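Local structure of ribulose bisphosphate carboxylase (Pyrococcus horikoshii, 2D69) at residues S97-F102 and A260-R265; A283-T286 and G292-M295; A47-I52 and A106-G111. The protein probably adds carbon dioxide and water to ribulose 1,5-bisphosphate, giving two molecules of 3-phosphoglycerate, in an archaeal pathway that degrades AMP. All coordinates share one frame; numbering follows the deposited sequence.

In the fold
Contacts 1 and 2 are buried and contact 3 is partly buried, and all three border a second subunit. Contact 1 joins the two domains of the chain: a glutamine from barrel helix 258-271 accepts hydrogen bonds from the first N-H groups of helix 98-105. Contact 3 stays within the N-terminal domain and uses the turn that follows this same helix; it pairs a carboxylate with an amide beside predicted active-site residues of the partner subunit. Contact 2, in a barrel loop, relies mainly on backbone atoms. Its strand 292-293 extends the N-terminal sheet beside 115-124, where I293 meets F110 of the 106-111 turn. Contacts 2 and 3 therefore touch, while contact 1 lies apart from contact 2.

Contact 1. Residues S97-F102 and A260-R265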
loop_
_atom_site.group_PDB
_atom_site.type_symbol
_atom_site.label_atom_id
_atom_site.label_comp_id
_atom_site.label_asym_id
_atom_site.label_seq_id
_atom_site.Cartn_x
_atom_site.Cartn_y
_atom_site.Cartn_z
ATOM N N SER A 97 21.670 -5.497 -19.480
ATOM C CA SER A 97 20.809 -6.605 -19.906
ATOM C C SER A 97 21.589 -7.706 -20.633
ATOM O O SER A 97 21.843 -7.618 -21.823
ATOM C CB SER A 97 19.640 -6.118 -20.777
ATOM O OG SER A 97 18.837 -7.198 -21.269
ATOM N N LEU A 98 21.950 -8.773 -19.920
ATOM C CA LEU A 98 22.660 -9.890 -20.560
ATOM C C LEU A 98 21.723 -10.611 -21.444
ATOM O O LEU A 98 22.121 -11.112 -22.493
ATOM C CB LEU A 98 23.219 -10.824 -19.535
ATOM C CG LEU A 98 24.024 -11.976 -20.188
ATOM C CD1 LEU A 98 25.430 -11.991 -19.756
ATOM C CD2 LEU A 98 23.335 -13.254 -19.882
ATOM N N VAL A 99 20.442 -10.614 -21.065
ATOM C CA VAL A 99 19.383 -11.113 -21.965
ATOM C C VAL A 99 19.553 -10.510 -23.339
ATOM O O VAL A 99 19.564 -11.225 -24.369
ATOM C CB VAL A 99 17.952 -10.819 -21.394
ATOM C CG1 VAL A 99 16.920 -11.364 -22.271
ATOM C CG2 VAL A 99 17.750 -11.409 -19.929
ATOM N N GLN A 100 19.669 -9.203 -23.408
ATOM C CA GLN A 100 19.777 -8.549 -24.739
ATOM C C GLN A 100 21.096 -8.830 -25.461
ATOM O O GLN A 100 21.127 -8.983 -26.716
ATOM C CB GLN A 100 19.502 -7.016 -24.653
ATOM C CG GLN A 100 19.389 -6.364 -26.119
ATOM C CD GLN A 100 20.705 -5.795 -26.654
ATOM O OE1 GLN A 100 20.823 -5.464 -27.858
ATOM N NE2 GLN A 100 21.681 -5.662 -25.782
ATOM N N LEU A 101 22.201 -8.863 -24.712
ATOM C CA LEU A 101 23.518 -9.267 -25.246
ATOM C C LEU A 101 23.411 -10.627 -25.951
ATOM O O LEU A 101 23.764 -10.780 -27.156
ATOM C CB LEU A 101 24.562 -9.318 -24.117
ATOM C CG LEU A 101 25.945 -9.875 -24.558
ATOM C CD1 LEU A 101 26.484 -9.063 -25.702
ATOM C CD2 LEU A 101 26.919 -9.899 -23.407
ATOM N N PHE A 102 22.877 -11.609 -25.242
ATOM C CA PHE A 102 22.744 -12.960 -25.772
ATOM C C PHE A 102 21.738 -13.059 -26.899
ATOM O O PHE A 102 21.911 -13.862 -27.798
ATOM C CB PHE A 102 22.415 -13.958 -24.661
ATOM C CG PHE A 102 23.639 -14.547 -24.016
ATOM C CD1 PHE A 102 24.788 -13.778 -23.813
ATOM C CD2 PHE A 102 23.680 -15.894 -23.678
ATOM C CE1 PHE A 102 25.939 -14.346 -23.242
ATOM C CE2 PHE A 102 24.806 -16.436 -23.090
ATOM C CZ PHE A 102 25.942 -15.652 -22.884
ATOM N N ALA A 260 14.974 -14.642 -15.842
ATOM C CA ALA A 260 14.621 -14.904 -14.440
ATOM C C ALA A 260 15.832 -14.797 -13.559
ATOM O O ALA A 260 15.713 -14.290 -12.485
ATOM C CB ALA A 260 14.033 -16.227 -14.290
ATOM N N LEU A 261 16.991 -15.262 -14.033
ATOM C CA LEU A 261 18.230 -15.197 -13.239
ATOM C C LEU A 261 18.621 -13.765 -12.907
ATOM O O LEU A 261 18.953 -13.465 -11.771
ATOM C CB LEU A 261 19.387 -15.844 -13.966
ATOM C CG LEU A 261 20.494 -16.538 -13.191
ATOM C CD1 LEU A 261 21.852 -16.478 -13.842
ATOM C CD2 LEU A 261 20.573 -16.347 -11.676
ATOM N N GLN A 262 18.527 -12.867 -13.899
ATOM C CA GLN A 262 18.947 -11.488 -13.674
ATOM C C GLN A 262 18.048 -10.879 -12.628
ATOM O O GLN A 262 18.500 -10.181 -11.711
ATOM C CB GLN A 262 18.932 -10.675 -14.967
ATOM C CG GLN A 262 20.025 -10.983 -15.899
ATOM C CD GLN A 262 20.392 -9.783 -16.758
ATOM O OE1 GLN A 262 20.105 -9.760 -17.936
ATOM N NE2 GLN A 262 20.984 -8.789 -16.159
ATOM N N TYR A 263 16.761 -11.155 -12.709
ATOM C CA TYR A 263 15.888 -10.597 -11.683
ATOM C C TYR A 263 16.127 -11.227 -10.322
ATOM O O TYR A 263 16.129 -10.524 -9.261
ATOM C CB TYR A 263 14.428 -10.711 -12.129
ATOM C CG TYR A 263 13.475 -10.299 -11.034
ATOM C CD1 TYR A 263 13.420 -8.962 -10.610
ATOM C CD2 TYR A 263 12.695 -11.219 -10.381
ATOM C CE1 TYR A 263 12.573 -8.551 -9.596
ATOM C CE2 TYR A 263 11.841 -10.812 -9.355
ATOM C CZ TYR A 263 11.791 -9.473 -8.972
ATOM O OH TYR A 263 10.952 -9.069 -7.981
ATOM N N MET A 264 16.342 -12.550 -10.305
ATOM C CA MET A 264 16.590 -13.241 -9.026
ATOM C C MET A 264 17.830 -12.751 -8.350
ATOM O O MET A 264 17.873 -12.699 -7.148
ATOM C CB MET A 264 16.602 -14.799 -9.204
ATOM C CG MET A 264 15.202 -15.398 -9.441
ATOM S SD MET A 264 14.070 -15.001 -8.080
ATOM C CE MET A 264 14.903 -15.565 -6.607
ATOM N N ARG A 265 18.800 -12.287 -9.124
ATOM C CA ARG A 265 19.981 -11.687 -8.561
ATOM C C ARG A 265 19.650 -10.397 -7.784
ATOM O O ARG A 265 20.283 -10.135 -6.782
ATOM C CB ARG A 265 21.017 -11.396 -9.671
ATOM C CG ARG A 265 22.292 -10.651 -9.196
ATOM C CD ARG A 265 23.180 -11.482 -8.287
ATOM N NE ARG A 265 24.349 -10.721 -7.809
ATOM C CZ ARG A 265 24.352 -9.919 -6.747
ATOM N NH1 ARG A 265 23.266 -9.763 -5.970
ATOM N NH2 ARG A 265 25.461 -9.266 -6.410
#
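With CG of Q262 anti to its carbonyl carbon (chi1 -74°) and the chain extended beyond, the side chain reaches out from helix 258-271 and presents its amide oxygen to the backbone N atoms of L98 and V99. The setting is the N-terminus of helix 98-105 in the N-terminal domain, capped by its own S97 and met by Q262 from the alpha/beta barrel. One oxygen serves two donors. From V99 N to Q262 OE1 the bond is 3.3 Å long and nearly straight (166° at the hydrogen), with the donor tilted somewhat from the carbonyl plane. L98 N lies closer, 2.9 Å from the same OE1, but the bent angle makes that bond weak. The next N-H is served locally: S97, the N-cap residue, accepts from Q100 N through OG at 3.0 Å. Between them the serine and the glutamine supply acceptors for the first-turn amides, which no preceding helical turn can satisfy; from L101 onward the helix bonds itself, starting with L101 N to S97 O. Glutamine suits its place because it is long enough to span the gap, has an oxygen for the helix end, and keeps an N-H for another acceptor: NE2 donates to G96 O, which helps fix the rotation of the amide. The positive end of the helix would probably polarise that carbonyl further. Apolar side chains flank the amide. L98 points into the interface, touching A301 and I305 of helix 295-305, and its CD2 sits over the centre of the F102 ring. V99 also packs on T228 of the second subunit, while its CG2, beside its own backbone N, lies 3.5 Å from Q262 OE1.

Contact 2. Residues A283-T286 and G292-M295; sequences AAFT and GITM
F285 and I293 are tied by the hydrogen bond that closes this loop of the alpha/beta barrel, between barrel strand 274-278 and helix 295-305. I293 N donates to F285 O over 3.0 Å, from above the carbonyl plane and not on a lone pair. The same oxygen takes a CA-H contact from G292 CA at 3.3 Å, so two groups grip it. This is the tight part, and the position calls for glycine: a side chain at G292 would run into F285 O, and its backbone angles (phi 123°, psi -147°) would press any CB against the preceding carbonyl. One residue on, T286 CA approaches I293 O to 3.1 Å. Threonine fits because its branches do different work: with chi1 at 64°, CG2 stands anti to the carbonyl carbon, 3.2 Å from I293 O, while OG1 is turned to H282 ND1, its hydrogen-bond partner; T286 also packs on L298. The aromatic ring is looser, with F285 CD1 4.0 Å from I293 CB in an oblique approach; it also meets L298 of helix 295-305 and, across the interface, F285 of the second subunit.

Strand 292-293 pairs with 115-124, carrying the barrel loop onto the N-terminal sheet. T294 then starts helix 295-305 as its N-cap, OG1 bonding to A297 N and to L121 O. The M295 side chain ends beside R279, a predicted substrate-binding residue. Toward the helix start direct polar contact gives way to a water, beside a looser approach of T286 CG2 to M295 N: it donates to T286 O at 2.7 Å and accepts from M295 N at 3.0 Å.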
loop_
_atom_site.group_PDB
_atom_site.type_symbol
_atom_site.label_atom_id
_atom_site.label_comp_id
_atom_site.label_asym_id
_atom_site.label_seq_id
_atom_site.Cartn_x
_atom_site.Cartn_y
_atom_site.Cartn_z
ATOM N N ALA A 283 23.915 -29.277 -21.526
ATOM C CA ALA A 283 24.563 -30.151 -22.493
ATOM C C ALA A 283 23.782 -30.287 -23.770
ATOM O O ALA A 283 24.320 -30.811 -24.773
ATOM C CB ALA A 283 24.883 -31.540 -21.864
ATOM N N ALA A 284 22.529 -29.806 -23.789
ATOM C CA ALA A 284 21.785 -29.722 -25.076
ATOM C C ALA A 284 22.443 -28.785 -26.087
ATOM O O ALA A 284 22.316 -28.959 -27.351
ATOM C CB ALA A 284 20.324 -29.269 -24.816
ATOM N N PHE A 285 23.117 -27.767 -25.559
ATOM C CA PHE A 285 23.897 -26.859 -26.385
ATOM C C PHE A 285 25.405 -26.709 -26.072
ATOM O O PHE A 285 26.099 -26.063 -26.859
ATOM C CB PHE A 285 23.211 -25.465 -26.456
ATOM C CG PHE A 285 22.962 -24.801 -25.125
ATOM C CD1 PHE A 285 23.964 -24.088 -24.486
ATOM C CD2 PHE A 285 21.702 -24.870 -24.531
ATOM C CE1 PHE A 285 23.716 -23.461 -23.246
ATOM C CE2 PHE A 285 21.452 -24.287 -23.318
ATOM C CZ PHE A 285 22.452 -23.549 -22.669
ATOM N N THR A 286 25.911 -27.232 -24.945
ATOM C CA THR A 286 27.349 -27.088 -24.607
ATOM C C THR A 286 28.238 -28.275 -24.947
ATOM O O THR A 286 29.467 -28.178 -24.780
ATOM C CB THR A 286 27.622 -26.833 -23.106
ATOM O OG1 THR A 286 27.213 -27.966 -22.318
ATOM C CG2 THR A 286 26.879 -25.649 -22.591
ATOM N N GLY A 292 26.990 -24.624 -30.801
ATOM C CA GLY A 292 26.347 -24.244 -29.566
ATOM C C GLY A 292 27.060 -23.161 -28.797
ATOM O O GLY A 292 27.617 -22.237 -29.352
ATOM N N ILE A 293 26.969 -23.236 -27.492
ATOM C CA ILE A 293 27.609 -22.260 -26.634
ATOM C C ILE A 293 28.454 -23.057 -25.650
ATOM O O ILE A 293 27.988 -24.059 -25.104
ATOM C CB ILE A 293 26.549 -21.451 -25.893
ATOM C CG1 ILE A 293 25.532 -20.809 -26.851
ATOM C CG2 ILE A 293 27.197 -20.359 -25.015
ATOM C CD1 ILE A 293 24.387 -20.166 -26.080
ATOM N N THR A 294 29.692 -22.629 -25.417
ATOM C CA THR A 294 30.564 -23.391 -24.526
ATOM C C THR A 294 30.165 -23.174 -23.087
ATOM O O THR A 294 29.552 -22.168 -22.756
ATOM C CB THR A 294 32.012 -22.970 -24.675
ATOM O OG1 THR A 294 32.139 -21.580 -24.316
ATOM C CG2 THR A 294 32.498 -23.098 -26.121
ATOM N N MET A 295 30.544 -24.121 -22.224
ATOM C CA MET A 295 30.319 -24.014 -20.794
ATOM C C MET A 295 31.070 -22.800 -20.241
ATOM O O MET A 295 30.605 -22.181 -19.296
ATOM C CB MET A 295 30.722 -25.295 -20.011
ATOM C CG MET A 295 30.395 -25.226 -18.497
ATOM S SD MET A 295 28.606 -25.067 -18.208
ATOM C CE MET A 295 28.548 -23.903 -16.909
HETATM O O HOH W 1 31.325 -26.843 -23.347
#

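Contact 3. Residues A47-I52 and A106-G111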
loop_
_atom_site.group_PDB
_atom_site.type_symbol
_atom_site.label_atom_id
_atom_site.label_comp_id
_atom_site.label_asym_id
_atom_site.label_seq_id
_atom_site.Cartn_x
_atom_site.Cartn_y
_atom_site.Cartn_z
ATOM N N ALA A 47 28.696 -11.474 -38.181
ATOM C CA ALA A 47 28.880 -10.091 -37.667
ATOM C C ALA A 47 27.622 -9.260 -37.960
ATOM O O ALA A 47 27.110 -8.452 -37.149
ATOM C CB ALA A 47 30.129 -9.479 -38.313
ATOM N N SER A 48 27.119 -9.505 -39.152
ATOM C CA SER A 48 25.921 -8.871 -39.662
ATOM C C SER A 48 24.649 -9.170 -38.835
ATOM O O SER A 48 23.934 -8.267 -38.381
ATOM C CB SER A 48 25.704 -9.400 -41.078
ATOM O OG SER A 48 24.590 -8.774 -41.558
ATOM N N GLU A 49 24.374 -10.451 -38.644
ATOM C CA GLU A 49 23.158 -10.880 -38.025
ATOM C C GLU A 49 23.220 -10.565 -36.508
ATOM O O GLU A 49 22.189 -10.361 -35.873
ATOM C CB GLU A 49 22.924 -12.349 -38.331
ATOM C CG GLU A 49 21.605 -12.915 -37.823
ATOM C CD GLU A 49 20.387 -12.395 -38.580
ATOM O OE1 GLU A 49 20.558 -11.900 -39.743
ATOM O OE2 GLU A 49 19.270 -12.480 -37.990
ATOM N N SER A 50 24.420 -10.487 -35.942
ATOM C CA SER A 50 24.553 -10.093 -34.542
ATOM C C SER A 50 24.636 -8.568 -34.372
ATOM O O SER A 50 24.811 -8.094 -33.292
ATOM C CB SER A 50 25.744 -10.776 -33.867
ATOM O OG SER A 50 26.964 -10.700 -34.597
ATOM N N SER A 51 24.545 -7.802 -35.448
ATOM C CA SER A 51 24.624 -6.349 -35.343
ATOM C C SER A 51 23.481 -5.718 -36.124
ATOM O O SER A 51 22.367 -5.873 -35.697
ATOM C CB SER A 51 26.023 -5.817 -35.752
ATOM O OG SER A 51 26.287 -5.929 -37.146
ATOM N N ILE A 52 23.733 -5.067 -37.257
ATOM C CA ILE A 52 22.727 -4.276 -37.955
ATOM C C ILE A 52 22.074 -5.006 -39.114
ATOM O O ILE A 52 21.119 -4.502 -39.722
ATOM C CB ILE A 52 23.324 -2.929 -38.471
ATOM C CG1 ILE A 52 24.450 -3.124 -39.493
ATOM C CG2 ILE A 52 23.870 -2.090 -37.373
ATOM C CD1 ILE A 52 24.740 -1.890 -40.305
ATOM N N ALA A 106 24.156 -14.595 -29.611
ATOM C CA ALA A 106 23.884 -16.004 -29.383
ATOM C C ALA A 106 22.450 -16.309 -29.796
ATOM O O ALA A 106 21.860 -17.211 -29.240
ATOM C CB ALA A 106 24.139 -16.375 -27.906
ATOM N N GLY A 107 21.946 -15.623 -30.832
ATOM C CA GLY A 107 20.556 -15.678 -31.232
ATOM C C GLY A 107 20.349 -16.322 -32.588
ATOM O O GLY A 107 20.619 -17.524 -32.764
ATOM N N ASN A 108 19.908 -15.530 -33.554
ATOM C CA ASN A 108 19.613 -16.026 -34.896
ATOM C C ASN A 108 20.820 -16.586 -35.595
ATOM O O ASN A 108 20.663 -17.264 -36.622
ATOM C CB ASN A 108 19.041 -14.909 -35.769
ATOM C CG ASN A 108 17.562 -14.701 -35.539
ATOM O OD1 ASN A 108 16.975 -15.302 -34.618
ATOM N ND2 ASN A 108 16.934 -13.858 -36.369
ATOM N N VAL A 109 22.017 -16.286 -35.099
ATOM C CA VAL A 109 23.223 -16.692 -35.827
ATOM C C VAL A 109 23.362 -18.223 -35.952
ATOM O O VAL A 109 23.930 -18.740 -36.924
ATOM C CB VAL A 109 24.526 -16.093 -35.222
ATOM C CG1 VAL A 109 24.650 -14.617 -35.541
ATOM C CG2 VAL A 109 24.627 -16.336 -33.744
ATOM N N PHE A 110 22.847 -18.933 -34.957
ATOM C CA PHE A 110 22.983 -20.374 -34.878
ATOM C C PHE A 110 22.131 -21.094 -35.895
ATOM O O PHE A 110 22.393 -22.262 -36.214
ATOM C CB PHE A 110 22.572 -20.853 -33.497
ATOM C CG PHE A 110 23.558 -20.538 -32.431
ATOM C CD1 PHE A 110 23.215 -19.736 -31.363
ATOM C CD2 PHE A 110 24.813 -21.109 -32.446
ATOM C CE1 PHE A 110 24.137 -19.479 -30.361
ATOM C CE2 PHE A 110 25.739 -20.867 -31.420
ATOM C CZ PHE A 110 25.404 -20.072 -30.380
ATOM N N GLY A 111 21.120 -20.409 -36.408
ATOM C CA GLY A 111 20.247 -20.983 -37.396
ATOM C C GLY A 111 20.567 -20.635 -38.847
ATOM O O GLY A 111 19.844 -21.047 -39.704
#
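The carboxylate of E49 and the amide of N108 lie nearly parallel, their planes 16° apart: N108 ND2 donates in its own amide plane to E49 OE2 over 3.2 Å, nearly along the C-O axis. Of the other flat group, the F110 ring, the edge is met in plane by A106 O. Beside the carboxylate-amide bond, N108 CB packs 3.8 Å from E49 CG. The glutamate gets there by running anti to its backbone N (chi1 -175°) and then bending at chi2 (71°). On the backbone side of the pair V109 CG1 lies against the helix end, 4.0 Å from E49 CB and 4.3 Å from S50 CB; a branched apolar residue suits this buried position. S50 is small enough to sit alongside, and its OG bonds to I46 O and Y88 OH. With an alanine in place of E49 the carboxylate is gone, which would probably leave the N108 amide without its mate and freer to turn. E189 of the second subunit, a predicted magnesium ligand, packs on both E49 and N108, consistent with rubisco active sites being completed by the N-terminal domain of a partner subunit. The contact thus joins the C-terminal end of helix 39-49 to the 3-10 turn between helix 98-105 and strand 115-124, where V109 and F110 rest on L118.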